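Local coordinates for guanylate kinase (Coxiella burnetii, PDB 3TR0), which catalyses the ATP-dependent phosphorylation of GMP to GDP and is probably essential for recycling GMP and, indirectly, cGMP, at residues A[41-46]-A[55-60]; A[72-77]-A[102-107]; A[131-136]-A[149-154]. All blocks are in the same frame, centred on the assembly; numbering follows the deposited sequence.

Contact 1: A[41-46]-A[55-60]; sequences TTRPKR and YFFIDE. With 5GP (guanosine-5'-monophosphate), chain D; SO4 (sulfate ion), chain C.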
loop_
_atom_site.group_PDB
_atom_site.type_symbol
_atom_site.label_atom_id
_atom_site.label_comp_id
_atom_site.label_asym_id
_atom_site.label_seq_id
_atom_site.Cartn_x
_atom_site.Cartn_y
_atom_site.Cartn_z
ATOM N N THR A 41 -6.225 -29.942 6.083
ATOM C CA THR A 41 -4.897 -30.531 6.195
ATOM C C THR A 41 -4.959 -31.993 6.632
ATOM O O THR A 41 -5.868 -32.398 7.353
ATOM C CB THR A 41 -4.015 -29.757 7.192
ATOM O OG1 THR A 41 -2.680 -30.275 7.155
ATOM C CG2 THR A 41 -4.562 -29.888 8.602
ATOM N N THR A 42 -3.985 -32.777 6.183
ATOM C CA THR A 42 -3.854 -34.161 6.611
ATOM C C THR A 42 -2.870 -34.239 7.767
ATOM O O THR A 42 -2.679 -35.298 8.364
ATOM C CB THR A 42 -3.354 -35.065 5.476
ATOM O OG1 THR A 42 -2.063 -34.620 5.046
ATOM C CG2 THR A 42 -4.316 -35.031 4.299
ATOM N N ARG A 43 -2.236 -33.110 8.072
ATOM C CA ARG A 43 -1.314 -33.041 9.195
ATOM C C ARG A 43 -2.062 -33.452 10.459
ATOM O O ARG A 43 -3.145 -32.945 10.737
ATOM C CB ARG A 43 -0.739 -31.626 9.326
ATOM C CG ARG A 43 0.466 -31.524 10.253
ATOM C CD ARG A 43 0.051 -31.090 11.644
ATOM N NE ARG A 43 -0.177 -29.653 11.711
ATOM C CZ ARG A 43 -0.966 -29.063 12.602
ATOM N NH1 ARG A 43 -1.620 -29.792 13.494
ATOM N NH2 ARG A 43 -1.103 -27.745 12.595
ATOM N N PRO A 44 -1.494 -34.392 11.226
ATOM C CA PRO A 44 -2.230 -34.905 12.386
ATOM C C PRO A 44 -2.656 -33.794 13.342
ATOM O O PRO A 44 -1.884 -32.872 13.612
ATOM C CB PRO A 44 -1.219 -35.844 13.059
ATOM C CG PRO A 44 0.117 -35.407 12.546
ATOM C CD PRO A 44 -0.127 -34.929 11.150
ATOM N N LYS A 45 -3.885 -33.881 13.837
ATOM C CA LYS A 45 -4.388 -32.920 14.808
ATOM C C LYS A 45 -3.567 -33.009 16.090
ATOM O O LYS A 45 -3.416 -34.085 16.663
ATOM C CB LYS A 45 -5.864 -33.191 15.099
ATOM C CG LYS A 45 -6.537 -32.153 15.974
ATOM C CD LYS A 45 -8.019 -32.459 16.109
ATOM C CE LYS A 45 -8.696 -31.518 17.085
ATOM N NZ LYS A 45 -10.136 -31.860 17.240
ATOM N N ARG A 46 -3.026 -31.875 16.527
ATOM C CA ARG A 46 -2.163 -31.835 17.703
ATOM C C ARG A 46 -2.956 -31.467 18.950
ATOM O O ARG A 46 -4.031 -30.880 18.853
ATOM C CB ARG A 46 -1.035 -30.817 17.501
ATOM C CG ARG A 46 -0.200 -31.028 16.249
ATOM C CD ARG A 46 0.594 -32.323 16.313
ATOM N NE ARG A 46 1.420 -32.511 15.124
ATOM C CZ ARG A 46 2.686 -32.119 15.024
ATOM N NH1 ARG A 46 3.279 -31.519 16.047
ATOM N NH2 ARG A 46 3.362 -32.329 13.902
ATOM N N TYR A 55 -7.670 -25.754 11.810
ATOM C CA TYR A 55 -7.805 -26.357 10.493
ATOM C C TYR A 55 -9.074 -27.176 10.465
ATOM O O TYR A 55 -9.688 -27.426 11.504
ATOM C CB TYR A 55 -6.650 -27.320 10.211
ATOM C CG TYR A 55 -5.310 -26.683 9.914
ATOM C CD1 TYR A 55 -4.990 -26.257 8.630
ATOM C CD2 TYR A 55 -4.354 -26.545 10.907
ATOM C CE1 TYR A 55 -3.755 -25.687 8.352
ATOM C CE2 TYR A 55 -3.122 -25.981 10.641
ATOM C CZ TYR A 55 -2.828 -25.552 9.363
ATOM O OH TYR A 55 -1.602 -24.990 9.099
ATOM N N PHE A 56 -9.459 -27.596 9.267
ATOM C CA PHE A 56 -10.372 -28.706 9.120
ATOM C C PHE A 56 -9.484 -29.925 8.978
ATOM O O PHE A 56 -8.846 -30.118 7.943
ATOM C CB PHE A 56 -11.240 -28.540 7.874
ATOM C CG PHE A 56 -12.196 -27.384 7.950
ATOM C CD1 PHE A 56 -13.328 -27.458 8.748
ATOM C CD2 PHE A 56 -11.972 -26.232 7.217
ATOM C CE1 PHE A 56 -14.211 -26.399 8.818
ATOM C CE2 PHE A 56 -12.851 -25.173 7.283
ATOM C CZ PHE A 56 -13.976 -25.258 8.083
ATOM N N PHE A 57 -9.413 -30.731 10.032
ATOM C CA PHE A 57 -8.519 -31.876 10.025
ATOM C C PHE A 57 -9.186 -33.078 9.371
ATOM O O PHE A 57 -10.246 -33.526 9.802
ATOM C CB PHE A 57 -8.066 -32.208 11.446
ATOM C CG PHE A 57 -7.317 -31.093 12.121
ATOM C CD1 PHE A 57 -5.942 -30.980 11.986
ATOM C CD2 PHE A 57 -7.986 -30.158 12.895
ATOM C CE1 PHE A 57 -5.253 -29.962 12.612
ATOM C CE2 PHE A 57 -7.298 -29.139 13.525
ATOM C CZ PHE A 57 -5.932 -29.042 13.385
ATOM N N ILE A 58 -8.560 -33.586 8.316
ATOM C CA ILE A 58 -9.089 -34.735 7.594
ATOM C C ILE A 58 -7.972 -35.721 7.279
ATOM O O ILE A 58 -6.802 -35.436 7.532
ATOM C CB ILE A 58 -9.774 -34.303 6.289
ATOM C CG1 ILE A 58 -8.811 -33.488 5.422
ATOM C CG2 ILE A 58 -11.017 -33.484 6.593
ATOM C CD1 ILE A 58 -9.370 -33.143 4.056
ATOM N N ASP A 59 -8.329 -36.878 6.730
ATOM C CA ASP A 59 -7.323 -37.868 6.358
ATOM C C ASP A 59 -6.929 -37.767 4.886
ATOM O O ASP A 59 -7.539 -37.018 4.121
ATOM C CB ASP A 59 -7.778 -39.291 6.715
ATOM C CG ASP A 59 -9.132 -39.651 6.125
ATOM O OD1 ASP A 59 -9.449 -39.208 5.002
ATOM O OD2 ASP A 59 -9.882 -40.395 6.790
ATOM N N GLU A 60 -5.895 -38.512 4.506
ATOM C CA GLU A 60 -5.392 -38.510 3.134
ATOM C C GLU A 60 -6.467 -38.881 2.120
ATOM O O GLU A 60 -6.532 -38.307 1.034
ATOM C CB GLU A 60 -4.217 -39.478 2.991
ATOM C CG GLU A 60 -2.851 -38.842 3.137
ATOM C CD GLU A 60 -1.737 -39.765 2.677
ATOM O OE1 GLU A 60 -0.975 -39.370 1.770
ATOM O OE2 GLU A 60 -1.627 -40.885 3.220
HETATM P P 5GP D . 1.465 -26.264 10.306
HETATM O O1P 5GP D . 0.233 -25.762 11.018
HETATM O O2P 5GP D . 1.569 -27.738 10.017
HETATM O O3P 5GP D . 2.682 -25.796 11.071
HETATM O "O5'" 5GP D . 1.665 -25.441 8.959
HETATM C "C5'" 5GP D . 2.593 -25.865 7.976
HETATM C "C4'" 5GP D . 2.694 -24.865 6.856
HETATM O "O4'" 5GP D . 1.798 -25.242 5.791
HETATM C "C3'" 5GP D . 2.266 -23.448 7.199
HETATM O "O3'" 5GP D . 3.275 -22.713 7.867
HETATM C "C2'" 5GP D . 1.885 -22.862 5.844
HETATM O "O2'" 5GP D . 3.035 -22.359 5.181
HETATM C "C1'" 5GP D . 1.396 -24.099 5.080
HETATM N N9 5GP D . -0.069 -24.127 4.927
HETATM C C8 5GP D . -1.024 -24.157 5.865
HETATM N N7 5GP D . -2.232 -24.199 5.248
HETATM C C5 5GP D . -2.010 -24.194 3.912
HETATM C C6 5GP D . -2.821 -24.220 2.782
HETATM O O6 5GP D . -4.071 -24.253 2.884
HETATM N N1 5GP D . -2.250 -24.209 1.571
HETATM C C2 5GP D . -0.918 -24.170 1.423
HETATM N N2 5GP D . -0.354 -24.157 0.193
HETATM N N3 5GP D . -0.110 -24.140 2.497
HETATM C C4 5GP D . -0.644 -24.158 3.735
HETATM S S SO4 C . -12.224 -29.810 19.221
HETATM O O1 SO4 C . -12.999 -28.581 19.359
HETATM O O2 SO4 C . -10.860 -29.579 19.691
HETATM O O3 SO4 C . -12.836 -30.862 20.025
HETATM O O4 SO4 C . -12.196 -30.223 17.821
HETATM O O HOH W 1 -5.335 -34.262 9.720
#
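Thr41 and Phe57 face each other across a parallel beta bridge, their CA atoms 5.4 Å apart, at the edge of the small mixed sheet of the GMP-binding region in this guanylate kinase. Two backbone bonds flank the bridge: Thr41 N donates to Phe56 O, and Ile58 N donates to Thr41 O in a nearly straight bond (177° at the hydrogen). The backbones stay close one residue on, where Thr42 CA points its hydrogen at Ile58 O, 3.3 Å away. A water lies within hydrogen-bonding distance of Arg43 O and Ile58 O, 2.8 and 2.9 Å away, and probably bridges them.

Thr41 suits its place because its two branches do different work. The methyl CG2 lies over one face of the Tyr55 ring, 3.9 Å from its centroid, a CH-pi contact; OG1, anti to the backbone N (chi1 -173°), accepts from Arg43 N in an ST turn and is also bonded to His82 O. That turn starts the chain toward the phosphate of GMP. Arg43, bent at chi2 and chi3, brings its guanidinium edge to the nucleotide: NE donates to O2P, and NH2 to O1P at 2.9 Å. Tyr55 OH donates to O1P as well, so this oxygen is gripped by two groups whose planes stand nearly perpendicular, 86° apart. Arg43 NH1 donates to Pro44 O and forms a salt bridge with Asp49, which should hold the group against rotation.

Phe57 is sandwiched between aliphatic carbons: Tyr55 CB sits over the centre of one face and Lys45 CG over the other, 3.8 Å from the centroid. The fully extended lysine chain then runs on past the ring to the surface, where Lys45 NZ donates to O4 of a sulfate ion, probably from the crystallisation liquor, at 2.7 Å.

Contact 2: A[72-77]-A[102-107]; sequences FLEHAT and LEIDWQ. With 5GP (guanosine-5'-monophosphate), chain D.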
loop_
_atom_site.group_PDB
_atom_site.type_symbol
_atom_site.label_atom_id
_atom_site.label_comp_id
_atom_site.label_asym_id
_atom_site.label_seq_id
_atom_site.Cartn_x
_atom_site.Cartn_y
_atom_site.Cartn_z
ATOM N N PHE A 72 -10.247 -27.702 -4.176
ATOM C CA PHE A 72 -9.271 -26.748 -3.666
ATOM C C PHE A 72 -8.950 -25.637 -4.659
ATOM O O PHE A 72 -8.766 -25.880 -5.849
ATOM C CB PHE A 72 -7.983 -27.458 -3.245
ATOM C CG PHE A 72 -8.139 -28.331 -2.035
ATOM C CD1 PHE A 72 -8.529 -27.790 -0.822
ATOM C CD2 PHE A 72 -7.882 -29.690 -2.107
ATOM C CE1 PHE A 72 -8.668 -28.589 0.293
ATOM C CE2 PHE A 72 -8.011 -30.488 -0.994
ATOM C CZ PHE A 72 -8.410 -29.939 0.207
ATOM N N LEU A 73 -8.884 -24.413 -4.148
ATOM C CA LEU A 73 -8.451 -23.264 -4.929
ATOM C C LEU A 73 -6.954 -23.387 -5.120
ATOM O O LEU A 73 -6.381 -22.902 -6.100
ATOM C CB LEU A 73 -8.758 -21.987 -4.150
ATOM C CG LEU A 73 -8.672 -20.646 -4.870
ATOM C CD1 LEU A 73 -9.613 -20.637 -6.057
ATOM C CD2 LEU A 73 -9.008 -19.522 -3.906
ATOM N N GLU A 74 -6.339 -24.074 -4.165
ATOM C CA GLU A 74 -4.903 -24.143 -4.031
ATOM C C GLU A 74 -4.589 -25.320 -3.117
ATOM O O GLU A 74 -5.296 -25.543 -2.133
ATOM C CB GLU A 74 -4.426 -22.829 -3.403
ATOM C CG GLU A 74 -3.013 -22.805 -2.908
ATOM C CD GLU A 74 -2.818 -23.579 -1.622
ATOM O OE1 GLU A 74 -3.600 -23.395 -0.653
ATOM O OE2 GLU A 74 -1.868 -24.376 -1.592
ATOM N N HIS A 75 -3.551 -26.085 -3.439
ATOM C CA HIS A 75 -3.110 -27.155 -2.547
ATOM C C HIS A 75 -1.630 -27.480 -2.736
ATOM O O HIS A 75 -1.073 -27.298 -3.817
ATOM C CB HIS A 75 -3.974 -28.409 -2.720
ATOM C CG HIS A 75 -3.674 -29.188 -3.962
ATOM N ND1 HIS A 75 -2.912 -30.337 -3.951
ATOM C CD2 HIS A 75 -4.024 -28.981 -5.253
ATOM C CE1 HIS A 75 -2.812 -30.807 -5.182
ATOM N NE2 HIS A 75 -3.477 -30.001 -5.991
ATOM N N ALA A 76 -0.994 -27.956 -1.670
ATOM C CA ALA A 76 0.432 -28.243 -1.714
ATOM C C ALA A 76 0.798 -29.319 -0.712
ATOM O O ALA A 76 0.032 -29.620 0.206
ATOM C CB ALA A 76 1.240 -26.977 -1.442
ATOM N N THR A 77 1.980 -29.894 -0.899
ATOM C CA THR A 77 2.522 -30.861 0.037
ATOM C C THR A 77 3.667 -30.227 0.807
ATOM O O THR A 77 4.582 -29.657 0.212
ATOM C CB THR A 77 3.041 -32.111 -0.687
ATOM O OG1 THR A 77 1.960 -32.744 -1.381
ATOM C CG2 THR A 77 3.645 -33.085 0.310
ATOM N N LEU A 102 -5.117 -15.570 3.269
ATOM C CA LEU A 102 -4.679 -16.940 3.022
ATOM C C LEU A 102 -3.317 -17.169 3.666
ATOM O O LEU A 102 -2.307 -16.625 3.217
ATOM C CB LEU A 102 -4.605 -17.221 1.519
ATOM C CG LEU A 102 -5.898 -17.044 0.709
ATOM C CD1 LEU A 102 -5.623 -17.173 -0.784
ATOM C CD2 LEU A 102 -6.935 -18.047 1.150
ATOM N N GLU A 103 -3.295 -17.964 4.730
ATOM C CA GLU A 103 -2.038 -18.323 5.372
ATOM C C GLU A 103 -1.538 -19.589 4.708
ATOM O O GLU A 103 -1.881 -20.691 5.133
ATOM C CB GLU A 103 -2.248 -18.583 6.859
ATOM C CG GLU A 103 -2.772 -17.405 7.644
ATOM C CD GLU A 103 -3.018 -17.756 9.100
ATOM O OE1 GLU A 103 -3.932 -18.563 9.372
ATOM O OE2 GLU A 103 -2.291 -17.235 9.970
ATOM N N ILE A 104 -0.756 -19.430 3.647
ATOM C CA ILE A 104 -0.329 -20.560 2.835
ATOM C C ILE A 104 1.157 -20.462 2.524
ATOM O O ILE A 104 1.752 -19.401 2.686
ATOM C CB ILE A 104 -1.129 -20.641 1.523
ATOM C CG1 ILE A 104 -0.979 -19.347 0.722
ATOM C CG2 ILE A 104 -2.607 -20.904 1.812
ATOM C CD1 ILE A 104 -1.757 -19.338 -0.582
ATOM N N ASP A 105 1.759 -21.567 2.085
ATOM C CA ASP A 105 3.196 -21.582 1.832
ATOM C C ASP A 105 3.513 -21.001 0.464
ATOM O O ASP A 105 2.616 -20.539 -0.244
ATOM C CB ASP A 105 3.784 -22.995 1.968
ATOM C CG ASP A 105 3.601 -23.836 0.720
ATOM O OD1 ASP A 105 2.565 -23.693 0.050
ATOM O OD2 ASP A 105 4.499 -24.650 0.407
ATOM N N TRP A 106 4.789 -21.020 0.093
ATOM C CA TRP A 106 5.218 -20.389 -1.158
ATOM C C TRP A 106 4.648 -21.087 -2.390
ATOM O O TRP A 106 4.397 -20.441 -3.411
ATOM C CB TRP A 106 6.747 -20.290 -1.242
ATOM C CG TRP A 106 7.458 -21.615 -1.351
ATOM C CD1 TRP A 106 8.021 -22.330 -0.334
ATOM C CD2 TRP A 106 7.684 -22.372 -2.546
ATOM N NE1 TRP A 106 8.580 -23.490 -0.821
ATOM C CE2 TRP A 106 8.385 -23.539 -2.176
ATOM C CE3 TRP A 106 7.358 -22.181 -3.893
ATOM C CZ2 TRP A 106 8.768 -24.504 -3.104
ATOM C CZ3 TRP A 106 7.738 -23.144 -4.811
ATOM C CH2 TRP A 106 8.436 -24.290 -4.412
ATOM N N GLN A 107 4.444 -22.400 -2.294
ATOM C CA GLN A 107 3.859 -23.165 -3.391
ATOM C C GLN A 107 2.422 -22.736 -3.628
ATOM O O GLN A 107 2.005 -22.531 -4.764
ATOM C CB GLN A 107 3.890 -24.663 -3.088
ATOM C CG GLN A 107 5.272 -25.216 -2.804
ATOM C CD GLN A 107 5.231 -26.674 -2.402
ATOM O OE1 GLN A 107 5.437 -27.560 -3.226
ATOM N NE2 GLN A 107 4.959 -26.929 -1.127
HETATM P P 5GP D . 1.465 -26.264 10.306
HETATM O O1P 5GP D . 0.233 -25.762 11.018
HETATM O O2P 5GP D . 1.569 -27.738 10.017
HETATM O O3P 5GP D . 2.682 -25.796 11.071
HETATM O "O5'" 5GP D . 1.665 -25.441 8.959
HETATM C "C5'" 5GP D . 2.593 -25.865 7.976
HETATM C "C4'" 5GP D . 2.694 -24.865 6.856
HETATM O "O4'" 5GP D . 1.798 -25.242 5.791
HETATM C "C3'" 5GP D . 2.266 -23.448 7.199
HETATM O "O3'" 5GP D . 3.275 -22.713 7.867
HETATM C "C2'" 5GP D . 1.885 -22.862 5.844
HETATM O "O2'" 5GP D . 3.035 -22.359 5.181
HETATM C "C1'" 5GP D . 1.396 -24.099 5.080
HETATM N N9 5GP D . -0.069 -24.127 4.927
HETATM C C8 5GP D . -1.024 -24.157 5.865
HETATM N N7 5GP D . -2.232 -24.199 5.248
HETATM C C5 5GP D . -2.010 -24.194 3.912
HETATM C C6 5GP D . -2.821 -24.220 2.782
HETATM O O6 5GP D . -4.071 -24.253 2.884
HETATM N N1 5GP D . -2.250 -24.209 1.571
HETATM C C2 5GP D . -0.918 -24.170 1.423
HETATM N N2 5GP D . -0.354 -24.157 0.193
HETATM N N3 5GP D . -0.110 -24.140 2.497
HETATM C C4 5GP D . -0.644 -24.158 3.735
HETATM O O HOH W 2 3.219 -29.489 -3.459
#
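Glu74 and Ile104 meet beside the guanine base of GMP, Glu74 OE1 lying 3.6 Å from Ile104 CG2, and with Asp105 they form the base-recognition part of the pocket. Guanine N1 donates to Glu74 OE1 at 2.7 Å, and N2 donates to Asp105 OD1 at 3.0 Å. N2 also faces Glu74 OE2, at a modelled distance too short to be trusted. Carboxylates fit here because the neighbouring N1 and N2 of guanine are both donors. Ile104 lies over one face of the guanine, its CG2 3.3 Å from N1, while the small methyl of Ala76 fits close to N2.

The second shell fixes these acids. Gln107, extended beyond CG, sends NE2 to two acceptors that lie close to its amide plane: Asp105 OD2, through the syn lone pair of that oxygen, at 2.8 Å, and Thr77 O at 3.1 Å, where the donor stands well above the carbonyl plane. One amide group thereby ties the aspartate to the strand; its other end, OE1, accepts from a water that in turn accepts from Thr77 N. Asp105 OD1 also caps the following helix at Gly108 N, and Thr85 OG1 is bonded to Glu74 OE1.

Asp105 and Gln107 belong to the junction where strand 99-103 of the parallel sheet gives way to helix 106-115. Strand 72-78, whose touching part runs at 74° to that of 102-107, lies at the edge of the mixed sheet, next to strand 81-86, and Gln111 and Ile112 of helix 106-115 pack against Glu74.

Contact 3: A[131-136]-A[149-154]; sequences ALRERL and QRLALA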
loop_
_atom_site.group_PDB
_atom_site.type_symbol
_atom_site.label_atom_id
_atom_site.label_comp_id
_atom_site.label_asym_id
_atom_site.label_seq_id
_atom_site.Cartn_x
_atom_site.Cartn_y
_atom_site.Cartn_z
ATOM N N ALA A 131 15.430 -16.948 16.491
ATOM C CA ALA A 131 14.053 -16.652 16.883
ATOM C C ALA A 131 13.108 -17.781 16.487
ATOM O O ALA A 131 12.195 -18.132 17.237
ATOM C CB ALA A 131 13.597 -15.333 16.273
ATOM N N LEU A 132 13.328 -18.351 15.306
ATOM C CA LEU A 132 12.526 -19.481 14.850
ATOM C C LEU A 132 12.711 -20.690 15.759
ATOM O O LEU A 132 11.739 -21.312 16.186
ATOM C CB LEU A 132 12.900 -19.865 13.417
ATOM C CG LEU A 132 12.716 -18.812 12.329
ATOM C CD1 LEU A 132 13.248 -19.346 11.014
ATOM C CD2 LEU A 132 11.246 -18.424 12.204
ATOM N N ARG A 133 13.964 -21.030 16.041
ATOM C CA ARG A 133 14.263 -22.187 16.876
ATOM C C ARG A 133 13.658 -22.013 18.265
ATOM O O ARG A 133 13.053 -22.935 18.810
ATOM C CB ARG A 133 15.773 -22.409 16.976
ATOM C CG ARG A 133 16.160 -23.674 17.725
ATOM C CD ARG A 133 17.670 -23.811 17.855
ATOM N NE ARG A 133 18.335 -23.979 16.566
ATOM C CZ ARG A 133 18.514 -25.151 15.963
ATOM N NH1 ARG A 133 18.068 -26.265 16.529
ATOM N NH2 ARG A 133 19.134 -25.208 14.792
ATOM N N GLU A 134 13.821 -20.820 18.828
ATOM C CA GLU A 134 13.241 -20.490 20.123
ATOM C C GLU A 134 11.732 -20.706 20.144
ATOM O O GLU A 134 11.217 -21.427 20.998
ATOM C CB GLU A 134 13.563 -19.043 20.509
ATOM C CG GLU A 134 13.036 -18.647 21.882
ATOM C CD GLU A 134 13.429 -17.237 22.275
ATOM O OE1 GLU A 134 13.957 -16.506 21.411
ATOM O OE2 GLU A 134 13.204 -16.862 23.444
ATOM N N ARG A 135 11.025 -20.087 19.200
ATOM C CA ARG A 135 9.569 -20.202 19.155
ATOM C C ARG A 135 9.119 -21.644 18.932
ATOM O O ARG A 135 8.146 -22.100 19.538
ATOM C CB ARG A 135 8.973 -19.274 18.087
ATOM C CG ARG A 135 7.451 -19.208 18.113
ATOM C CD ARG A 135 6.895 -18.100 17.214
ATOM N NE ARG A 135 6.964 -16.775 17.831
ATOM C CZ ARG A 135 7.762 -15.791 17.421
ATOM N NH1 ARG A 135 8.569 -15.966 16.383
ATOM N NH2 ARG A 135 7.747 -14.622 18.050
ATOM N N LEU A 136 9.825 -22.364 18.065
ATOM C CA LEU A 136 9.457 -23.745 17.759
ATOM C C LEU A 136 9.700 -24.681 18.940
ATOM O O LEU A 136 8.851 -25.511 19.263
ATOM C CB LEU A 136 10.205 -24.251 16.523
ATOM C CG LEU A 136 9.731 -23.727 15.165
ATOM C CD1 LEU A 136 10.619 -24.260 14.050
ATOM C CD2 LEU A 136 8.274 -24.104 14.926
ATOM N N GLN A 149 15.013 -30.481 10.915
ATOM C CA GLN A 149 14.345 -30.685 9.634
ATOM C C GLN A 149 13.429 -29.512 9.300
ATOM O O GLN A 149 13.373 -29.065 8.157
ATOM C CB GLN A 149 13.550 -31.993 9.640
ATOM C CG GLN A 149 14.291 -33.170 9.020
ATOM C CD GLN A 149 15.711 -33.305 9.537
ATOM O OE1 GLN A 149 16.673 -33.014 8.823
ATOM N NE2 GLN A 149 15.851 -33.748 10.781
ATOM N N ARG A 150 12.716 -29.017 10.306
ATOM C CA ARG A 150 11.822 -27.879 10.119
ATOM C C ARG A 150 12.601 -26.598 9.846
ATOM O O ARG A 150 12.166 -25.755 9.063
ATOM C CB ARG A 150 10.916 -27.696 11.336
ATOM C CG ARG A 150 10.047 -28.903 11.647
ATOM C CD ARG A 150 9.099 -28.615 12.798
ATOM N NE ARG A 150 8.106 -27.604 12.446
ATOM C CZ ARG A 150 7.233 -27.085 13.303
ATOM N NH1 ARG A 150 7.230 -27.478 14.570
ATOM N NH2 ARG A 150 6.363 -26.171 12.895
ATOM N N LEU A 151 13.752 -26.446 10.493
ATOM C CA LEU A 151 14.576 -25.262 10.273
ATOM C C LEU A 151 15.173 -25.261 8.872
ATOM O O LEU A 151 15.313 -24.209 8.244
ATOM C CB LEU A 151 15.672 -25.143 11.332
ATOM C CG LEU A 151 15.188 -24.729 12.722
ATOM C CD1 LEU A 151 16.340 -24.716 13.704
ATOM C CD2 LEU A 151 14.511 -23.366 12.674
ATOM N N ALA A 152 15.516 -26.446 8.379
ATOM C CA ALA A 152 16.000 -26.584 7.012
ATOM C C ALA A 152 14.911 -26.169 6.023
ATOM O O ALA A 152 15.184 -25.483 5.038
ATOM C CB ALA A 152 16.445 -28.010 6.751
ATOM N N LEU A 153 13.677 -26.581 6.295
ATOM C CA LEU A 153 12.545 -26.197 5.458
ATOM C C LEU A 153 12.242 -24.706 5.582
ATOM O O LEU A 153 11.654 -24.107 4.683
ATOM C CB LEU A 153 11.297 -27.004 5.818
ATOM C CG LEU A 153 11.262 -28.471 5.384
ATOM C CD1 LEU A 153 9.900 -29.080 5.688
ATOM C CD2 LEU A 153 11.585 -28.590 3.904
ATOM N N ALA A 154 12.643 -24.116 6.702
ATOM C CA ALA A 154 12.407 -22.694 6.943
ATOM C C ALA A 154 13.323 -21.827 6.087
ATOM O O ALA A 154 12.905 -20.793 5.562
ATOM C CB ALA A 154 12.589 -22.369 8.417
#
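Leu151 points into the groove between Leu132 and Leu136, and the apolar contacts gather around it. Its CD2 methyl lies 3.9 Å from Leu132 CB and 4.2 Å from Leu136 CD1. One turn further along, Leu132 CD1 meets the methyl of Ala154 at 4.0 Å, a small residue where the leucine reaches right up to the neighbouring helix. In all three leucines CG is anti to the carbonyl carbon, a torsion that helices readily accept and that here carries the branched ends across the gap.

Helices 129-137 and 147-158 run roughly antiparallel, with 139° between the directions of the two segments, whose axes approach to 10.7 Å. They are successive helices packed beside the predicted ATP-binding loop: Leu132 also touches Ala18, Ala154 touches Pro15, and Arg135 NH1 is hydrogen-bonded to Gly17 O.

The remaining contacts set arginine against leucine. The guanidinium of Arg133 lies with one face against Leu151 CD1, the two side chains crossing at about a right angle. Arg150 is likewise approached over a face, by Leu136 CD2, offset toward the rim and 3.5 Å from NH2, but here the side chains cross obliquely. Arg150 can serve two needs, because its flat face accepts a methyl while NH1 makes a salt bridge with Asp142; its side chain also touches Ser16 of the predicted ATP-binding loop.

From the N terminus the three contacts follow in series, none nested in or crossing another. Contact 1 closes first, joining strands 40-41 and 56-57 of the mixed sheet across an eight-residue loop. After helix 60-69 the chain enters contact 2, which closes a longer excursion through strand 81-86, helix 87-95 and strand 99-103, and so ties the edge of the mixed sheet to the parallel sheet. Contact 3 then closes the short connection between helices 129-137 and 147-158. Contacts 1 and 2 hold opposite ends of one nucleotide, phosphate and base; the centres of the two contacts lie about 15 Å apart. Contact 3 lies beside the predicted ATP-binding loop.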